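Local coordinates for protein putative pyridoxal phosphate-dependent transferase (PDB 4DQ6) that binds pyridoxal-5'-phosphate and belongs to the class I and II aminotransferase family of pyridoxal phosphate-dependent enzymes, at residues A[105-108]-A[109-113]; A[257-260]-A[261-265]. One frame throughout, in Å; residues are numbered along the deposited sequence.

In the fold
Of the two helices involved, 99-110 comes first along the chain. Its first residues, V99 and I100, belong to the pyridoxal-5'-phosphate pocket, and contact 1 (105-108 with 109-113) sits at its other end. The chain then runs through most strands of the seven-stranded mixed sheet before helix 255-267, which carries contact 2 (257-260 with 261-265). Each contact is local and closes no more than a helical turn. The two follow in series; they neither nest nor cross. In space their helices pack together. L105 CD1 lies 3.5 Å from F265 CE1, L110 CD2 lies 3.7 Å from L260 CD1, and E109 CG lies 3.7 Å from A264 CB. This joins two helices of the family's large domain.

Contact 1 of 2, residues A[105-108]-A[109-113]; sequences LLIN and ELTKA
N108 holds CG anti to its backbone N (chi1 -169°), while E109 keeps CG beside its own N and bends at chi2 (-54°). These torsions bring the N108 amide to the E109 carboxylate. N108 ND2 donates to E109 OE2 at 3.0 Å. The oxygen lies close to the amide plane, but the donor comes from above the carboxylate, and the two flat groups are turned 67° apart. OE2 also takes a salt bridge from R267, so two donors grip it. The E109 chain folds back over the helix, and its CG lies 3.3 Å from L105 O.

At the helix end, T111 has left helical backbone angles. T111 OG1 lies 2.5 Å from I107 O, too short for the distance to be trusted in detail. T111 N gives the same oxygen a weak bond. L106 CD2 is 4.0 Å from L110 CD1.

This is the C-terminal end of helix 99-110. It lies against the mixed sheet, with L106 and L110 on I231 of strand 230-234, and T111 on strand 165-171. Helix 255-267 packs beside it, where N108 touches R267 and L110 touches L260.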
ATOM      1  N   LEU A 105      -9.819  -1.904   8.657  1.00 14.28           N
ATOM      2  CA  LEU A 105     -10.988  -1.479   7.877  1.00 15.26           C
ATOM      3  C   LEU A 105     -12.214  -2.324   8.315  1.00 16.10           C
ATOM      4  O   LEU A 105     -13.318  -1.783   8.432  1.00 17.03           O
ATOM      5  CB  LEU A 105     -10.766  -1.547   6.380  1.00 16.04           C
ATOM      6  CG  LEU A 105      -9.773  -0.557   5.847  1.00 15.88           C
ATOM      7  CD1 LEU A 105      -9.721  -0.753   4.331  1.00 15.88           C
ATOM      8  CD2 LEU A 105      -9.921   0.891   6.135  1.00 18.79           C
ATOM      9  N   LEU A 106     -12.033  -3.642   8.480  1.00 16.24           N
ATOM     10  CA  LEU A 106     -13.123  -4.521   8.935  1.00 17.11           C
ATOM     11  C   LEU A 106     -13.706  -4.021  10.244  1.00 16.86           C
ATOM     12  O   LEU A 106     -14.937  -4.005  10.436  1.00 17.37           O
ATOM     13  CB  LEU A 106     -12.664  -5.957   9.049  1.00 16.89           C
ATOM     14  CG  LEU A 106     -12.384  -6.703   7.716  1.00 17.84           C
ATOM     15  CD1 LEU A 106     -11.640  -8.011   7.958  1.00 18.41           C
ATOM     16  CD2 LEU A 106     -13.733  -6.912   7.011  1.00 18.00           C
ATOM     17  N   ILE A 107     -12.853  -3.627  11.168  1.00 16.31           N
ATOM     18  CA  ILE A 107     -13.311  -3.135  12.485  1.00 17.26           C
ATOM     19  C   ILE A 107     -14.125  -1.882  12.298  1.00 17.43           C
ATOM     20  O   ILE A 107     -15.248  -1.721  12.914  1.00 16.79           O
ATOM     21  CB  ILE A 107     -12.107  -2.859  13.421  1.00 17.42           C
ATOM     22  CG1 ILE A 107     -11.537  -4.173  13.938  1.00 17.27           C
ATOM     23  CG2 ILE A 107     -12.544  -1.944  14.564  1.00 18.15           C
ATOM     24  CD1 ILE A 107     -10.201  -4.045  14.646  1.00 17.25           C
ATOM     25  N   ASN A 108     -13.645  -0.918  11.554  1.00 18.33           N
ATOM     26  CA  ASN A 108     -14.407   0.280  11.291  1.00 18.74           C
ATOM     27  C   ASN A 108     -15.771   0.018  10.653  1.00 19.45           C
ATOM     28  O   ASN A 108     -16.784   0.694  11.040  1.00 19.82           O
ATOM     29  CB  ASN A 108     -13.626   1.244  10.408  1.00 20.23           C
ATOM     30  CG  ASN A 108     -14.277   2.603  10.345  1.00 20.13           C
ATOM     31  OD1 ASN A 108     -14.372   3.342  11.369  1.00 22.33           O
ATOM     32  ND2 ASN A 108     -14.809   2.927   9.178  1.00 19.66           N
ATOM     33  N   GLU A 109     -15.858  -0.932   9.729  1.00 20.06           N
ATOM     34  CA  GLU A 109     -17.090  -1.180   8.951  1.00 22.11           C
ATOM     35  C   GLU A 109     -18.088  -2.112   9.649  1.00 23.51           C
ATOM     36  O   GLU A 109     -19.300  -1.964   9.438  1.00 23.71           O
ATOM     37  CB  GLU A 109     -16.775  -1.714   7.554  1.00 23.39           C
ATOM     38  CG  GLU A 109     -15.899  -0.834   6.673  1.00 23.57           C
ATOM     39  CD  GLU A 109     -16.437   0.594   6.536  1.00 26.09           C
ATOM     40  OE1 GLU A 109     -17.680   0.805   6.346  1.00 26.00           O
ATOM     41  OE2 GLU A 109     -15.632   1.555   6.670  1.00 25.41           O
ATOM     42  N   LEU A 110     -17.589  -3.037  10.467  1.00 21.88           N
ATOM     43  CA  LEU A 110     -18.426  -4.062  11.119  1.00 22.65           C
ATOM     44  C   LEU A 110     -18.904  -3.690  12.488  1.00 23.84           C
ATOM     45  O   LEU A 110     -19.786  -4.377  13.045  1.00 25.57           O
ATOM     46  CB  LEU A 110     -17.652  -5.398  11.217  1.00 22.10           C
ATOM     47  CG  LEU A 110     -17.407  -6.124   9.911  1.00 21.81           C
ATOM     48  CD1 LEU A 110     -16.397  -7.271  10.035  1.00 21.27           C
ATOM     49  CD2 LEU A 110     -18.721  -6.589   9.292  1.00 22.80           C
ATOM     50  N   THR A 111     -18.402  -2.600  13.041  1.00 22.72           N
ATOM     51  CA  THR A 111     -18.688  -2.178  14.409  1.00 23.78           C
ATOM     52  C   THR A 111     -18.857  -0.675  14.441  1.00 24.58           C
ATOM     53  O   THR A 111     -18.525   0.025  13.449  1.00 25.64           O
ATOM     54  CB  THR A 111     -17.591  -2.580  15.420  1.00 22.17           C
ATOM     55  OG1 THR A 111     -16.349  -1.935  15.098  1.00 23.11           O
ATOM     56  CG2 THR A 111     -17.399  -4.085  15.441  1.00 22.25           C
ATOM     57  N   LYS A 112     -19.361  -0.174  15.555  1.00 25.60           N
ATOM     58  CA  LYS A 112     -19.447   1.284  15.798  1.00 27.06           C
ATOM     59  C   LYS A 112     -18.490   1.614  16.925  1.00 26.26           C
ATOM     60  O   LYS A 112     -18.054   0.715  17.682  1.00 24.99           O
ATOM     61  CB  LYS A 112     -20.880   1.745  16.173  1.00 30.76           C
ATOM     62  CG  LYS A 112     -21.399   1.234  17.466  1.00 33.80           C
ATOM     63  CD  LYS A 112     -22.814   1.774  17.700  1.00 35.99           C
ATOM     64  CE  LYS A 112     -23.460   1.169  18.949  1.00 37.81           C
ATOM     65  NZ  LYS A 112     -23.180  -0.311  19.130  1.00 36.74           N
ATOM     66  N   ALA A 113     -18.190   2.900  17.042  1.00 27.05           N
ATOM     67  CA  ALA A 113     -17.361   3.422  18.125  1.00 26.86           C
ATOM     68  C   ALA A 113     -17.723   2.851  19.482  1.00 28.02           C
ATOM     69  O   ALA A 113     -18.895   2.726  19.787  1.00 27.87           O
ATOM     70  CB  ALA A 113     -17.425   4.936  18.152  1.00 28.21           C
TER

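Contact 2 of 2, residues A[257-260]-A[261-265]; sequences DYKL and LDDAF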
ATOM      1  N   ASP A 257     -20.383  -8.782   3.730  1.00 19.52           N
ATOM      2  CA  ASP A 257     -19.019  -8.483   4.230  1.00 19.67           C
ATOM      3  C   ASP A 257     -18.056  -8.102   3.120  1.00 18.66           C
ATOM      4  O   ASP A 257     -17.268  -7.136   3.271  1.00 17.61           O
ATOM      5  CB  ASP A 257     -18.425  -9.687   4.961  1.00 20.58           C
ATOM      6  CG  ASP A 257     -19.148 -10.052   6.223  1.00 23.11           C
ATOM      7  OD1 ASP A 257     -19.884  -9.213   6.872  1.00 26.73           O
ATOM      8  OD2 ASP A 257     -18.923 -11.215   6.638  1.00 25.10           O
ATOM      9  N   TYR A 258     -18.105  -8.855   2.012  1.00 18.14           N
ATOM     10  CA  TYR A 258     -17.260  -8.519   0.892  1.00 18.44           C
ATOM     11  C   TYR A 258     -17.488  -7.067   0.492  1.00 17.77           C
ATOM     12  O   TYR A 258     -16.548  -6.286   0.274  1.00 17.62           O
ATOM     13  CB  TYR A 258     -17.497  -9.500  -0.257  1.00 18.68           C
ATOM     14  CG  TYR A 258     -16.654  -9.264  -1.441  1.00 19.32           C
ATOM     15  CD1 TYR A 258     -16.969  -8.245  -2.305  1.00 20.39           C
ATOM     16  CD2 TYR A 258     -15.551 -10.065  -1.718  1.00 20.39           C
ATOM     17  CE1 TYR A 258     -16.208  -7.997  -3.412  1.00 22.16           C
ATOM     18  CE2 TYR A 258     -14.773  -9.790  -2.812  1.00 20.81           C
ATOM     19  CZ  TYR A 258     -15.116  -8.758  -3.643  1.00 21.95           C
ATOM     20  OH  TYR A 258     -14.386  -8.442  -4.783  1.00 25.49           O
ATOM     21  N   LYS A 259     -18.754  -6.711   0.344  1.00 18.52           N
ATOM     22  CA  LYS A 259     -19.074  -5.390  -0.149  1.00 19.30           C
ATOM     23  C   LYS A 259     -18.586  -4.328   0.803  1.00 18.47           C
ATOM     24  O   LYS A 259     -18.108  -3.308   0.387  1.00 17.94           O
ATOM     25  CB  LYS A 259     -20.582  -5.209  -0.355  1.00 20.63           C
ATOM     26  CG  LYS A 259     -20.940  -3.787  -0.744  1.00 22.33           C
ATOM     27  CD  LYS A 259     -22.412  -3.621  -1.097  1.00 24.73           C
ATOM     28  CE  LYS A 259     -22.581  -2.512  -2.123  1.00 27.12           C
ATOM     29  NZ  LYS A 259     -22.305  -1.169  -1.569  1.00 28.14           N
ATOM     30  N   LEU A 260     -18.742  -4.571   2.094  1.00 17.56           N
ATOM     31  CA  LEU A 260     -18.340  -3.578   3.060  1.00 19.31           C
ATOM     32  C   LEU A 260     -16.844  -3.317   2.990  1.00 17.00           C
ATOM     33  O   LEU A 260     -16.411  -2.188   3.043  1.00 17.35           O
ATOM     34  CB  LEU A 260     -18.633  -4.072   4.462  1.00 20.82           C
ATOM     35  CG  LEU A 260     -20.005  -3.868   5.081  1.00 24.22           C
ATOM     36  CD1 LEU A 260     -19.869  -4.410   6.481  1.00 25.57           C
ATOM     37  CD2 LEU A 260     -20.404  -2.404   5.108  1.00 23.59           C
ATOM     38  N   LEU A 261     -16.063  -4.385   2.924  1.00 15.75           N
ATOM     39  CA  LEU A 261     -14.616  -4.234   2.849  1.00 14.76           C
ATOM     40  C   LEU A 261     -14.183  -3.649   1.522  1.00 14.52           C
ATOM     41  O   LEU A 261     -13.307  -2.814   1.466  1.00 14.72           O
ATOM     42  CB  LEU A 261     -13.894  -5.555   3.100  1.00 14.84           C
ATOM     43  CG  LEU A 261     -12.363  -5.445   3.211  1.00 14.45           C
ATOM     44  CD1 LEU A 261     -12.011  -4.391   4.254  1.00 15.96           C
ATOM     45  CD2 LEU A 261     -11.771  -6.781   3.616  1.00 14.16           C
ATOM     46  N   ASP A 262     -14.806  -4.128   0.457  1.00 15.21           N
ATOM     47  CA  ASP A 262     -14.548  -3.574  -0.854  1.00 17.36           C
ATOM     48  C   ASP A 262     -14.746  -2.070  -0.847  1.00 16.38           C
ATOM     49  O   ASP A 262     -13.890  -1.328  -1.366  1.00 17.09           O
ATOM     50  CB  ASP A 262     -15.381  -4.255  -1.904  1.00 19.80           C
ATOM     51  CG  ASP A 262     -14.799  -4.118  -3.327  1.00 24.91           C
ATOM     52  OD1 ASP A 262     -13.575  -4.335  -3.535  1.00 30.42           O
ATOM     53  OD2 ASP A 262     -15.617  -3.866  -4.211  1.00 32.96           O
ATOM     54  N   ASP A 263     -15.867  -1.616  -0.308  1.00 16.53           N
ATOM     55  CA  ASP A 263     -16.159  -0.218  -0.318  1.00 16.98           C
ATOM     56  C   ASP A 263     -15.218   0.587   0.608  1.00 16.02           C
ATOM     57  O   ASP A 263     -14.920   1.736   0.311  1.00 15.88           O
ATOM     58  CB  ASP A 263     -17.595  -0.035   0.165  1.00 18.49           C
ATOM     59  CG  ASP A 263     -18.609  -0.410  -0.890  1.00 21.90           C
ATOM     60  OD1 ASP A 263     -18.255  -0.705  -2.070  1.00 23.96           O
ATOM     61  OD2 ASP A 263     -19.806  -0.418  -0.531  1.00 24.57           O
ATOM     62  N   ALA A 264     -14.753  -0.029   1.713  1.00 16.26           N
ATOM     63  CA  ALA A 264     -13.726   0.613   2.574  1.00 15.77           C
ATOM     64  C   ALA A 264     -12.429   0.796   1.838  1.00 15.05           C
ATOM     65  O   ALA A 264     -11.806   1.866   1.899  1.00 15.64           O
ATOM     66  CB  ALA A 264     -13.517  -0.170   3.860  1.00 15.00           C
ATOM     67  N   PHE A 265     -11.998  -0.224   1.081  1.00 13.87           N
ATOM     68  CA  PHE A 265     -10.797  -0.046   0.252  1.00 13.69           C
ATOM     69  C   PHE A 265     -10.993   0.995  -0.820  1.00 14.06           C
ATOM     70  O   PHE A 265     -10.017   1.642  -1.260  1.00 15.44           O
ATOM     71  CB  PHE A 265     -10.292  -1.384  -0.296  1.00 13.51           C
ATOM     72  CG  PHE A 265      -9.466  -2.179   0.724  1.00 13.35           C
ATOM     73  CD1 PHE A 265      -8.238  -1.664   1.186  1.00 12.83           C
ATOM     74  CD2 PHE A 265      -9.843  -3.430   1.161  1.00 13.64           C
ATOM     75  CE1 PHE A 265      -7.482  -2.373   2.111  1.00 12.80           C
ATOM     76  CE2 PHE A 265      -9.074  -4.145   2.062  1.00 13.79           C
ATOM     77  CZ  PHE A 265      -7.870  -3.616   2.517  1.00 13.06           C
TER
HETATM   78  O   HOH W   1     -15.257  -6.414  -6.423  1.00 31.07           O
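K259 NZ and D263 OD2 form a salt bridge of 2.8 Å, an i to i+4 pair one turn apart on helix 255-267. This helix belongs to the large domain of the aminotransferase fold, where helices pack around a mixed seven-stranded sheet. D263 OD2 accepts the bond through its syn lone pair, on the side of the other carboxylate oxygen. K259 sends CG anti to its backbone N (chi1 174°) and turns only at its last torsion, near NZ. Its long chain therefore runs beside OD2 before the end reaches it, and K259 CG itself comes within 3.6 Å of D263 OD2. D263 CG lies beside its own backbone N, which brings the carboxylate back toward the preceding turn.

Regular backbone bonds hold the turn beneath. D262 N donates to Y258 O at 2.8 Å, and L261 N to D257 O at 3.0 Å. D263 N and A264 N continue the pattern to K259 O and L260 O.

The helix also packs on the sheet. D257 makes a salt bridge with K199. Y258, L261 and F265 rest on I94 of strand 93-96, an outer strand of the sheet within this chain.

Y258 and D262 lie side by side and point the same way. Y258 CE1 is 4.1 Å from D262 CB, an oblique approach, and the ring and carboxylate planes differ by 38°. The main polar partner of D262 is K271, which makes a salt bridge with OD1. D262 OD2 receives a weak bond of 3.4 Å from a water oxygen. That water O lies in the plane of the tyrosine ring, 2.7 Å from Y258 OH.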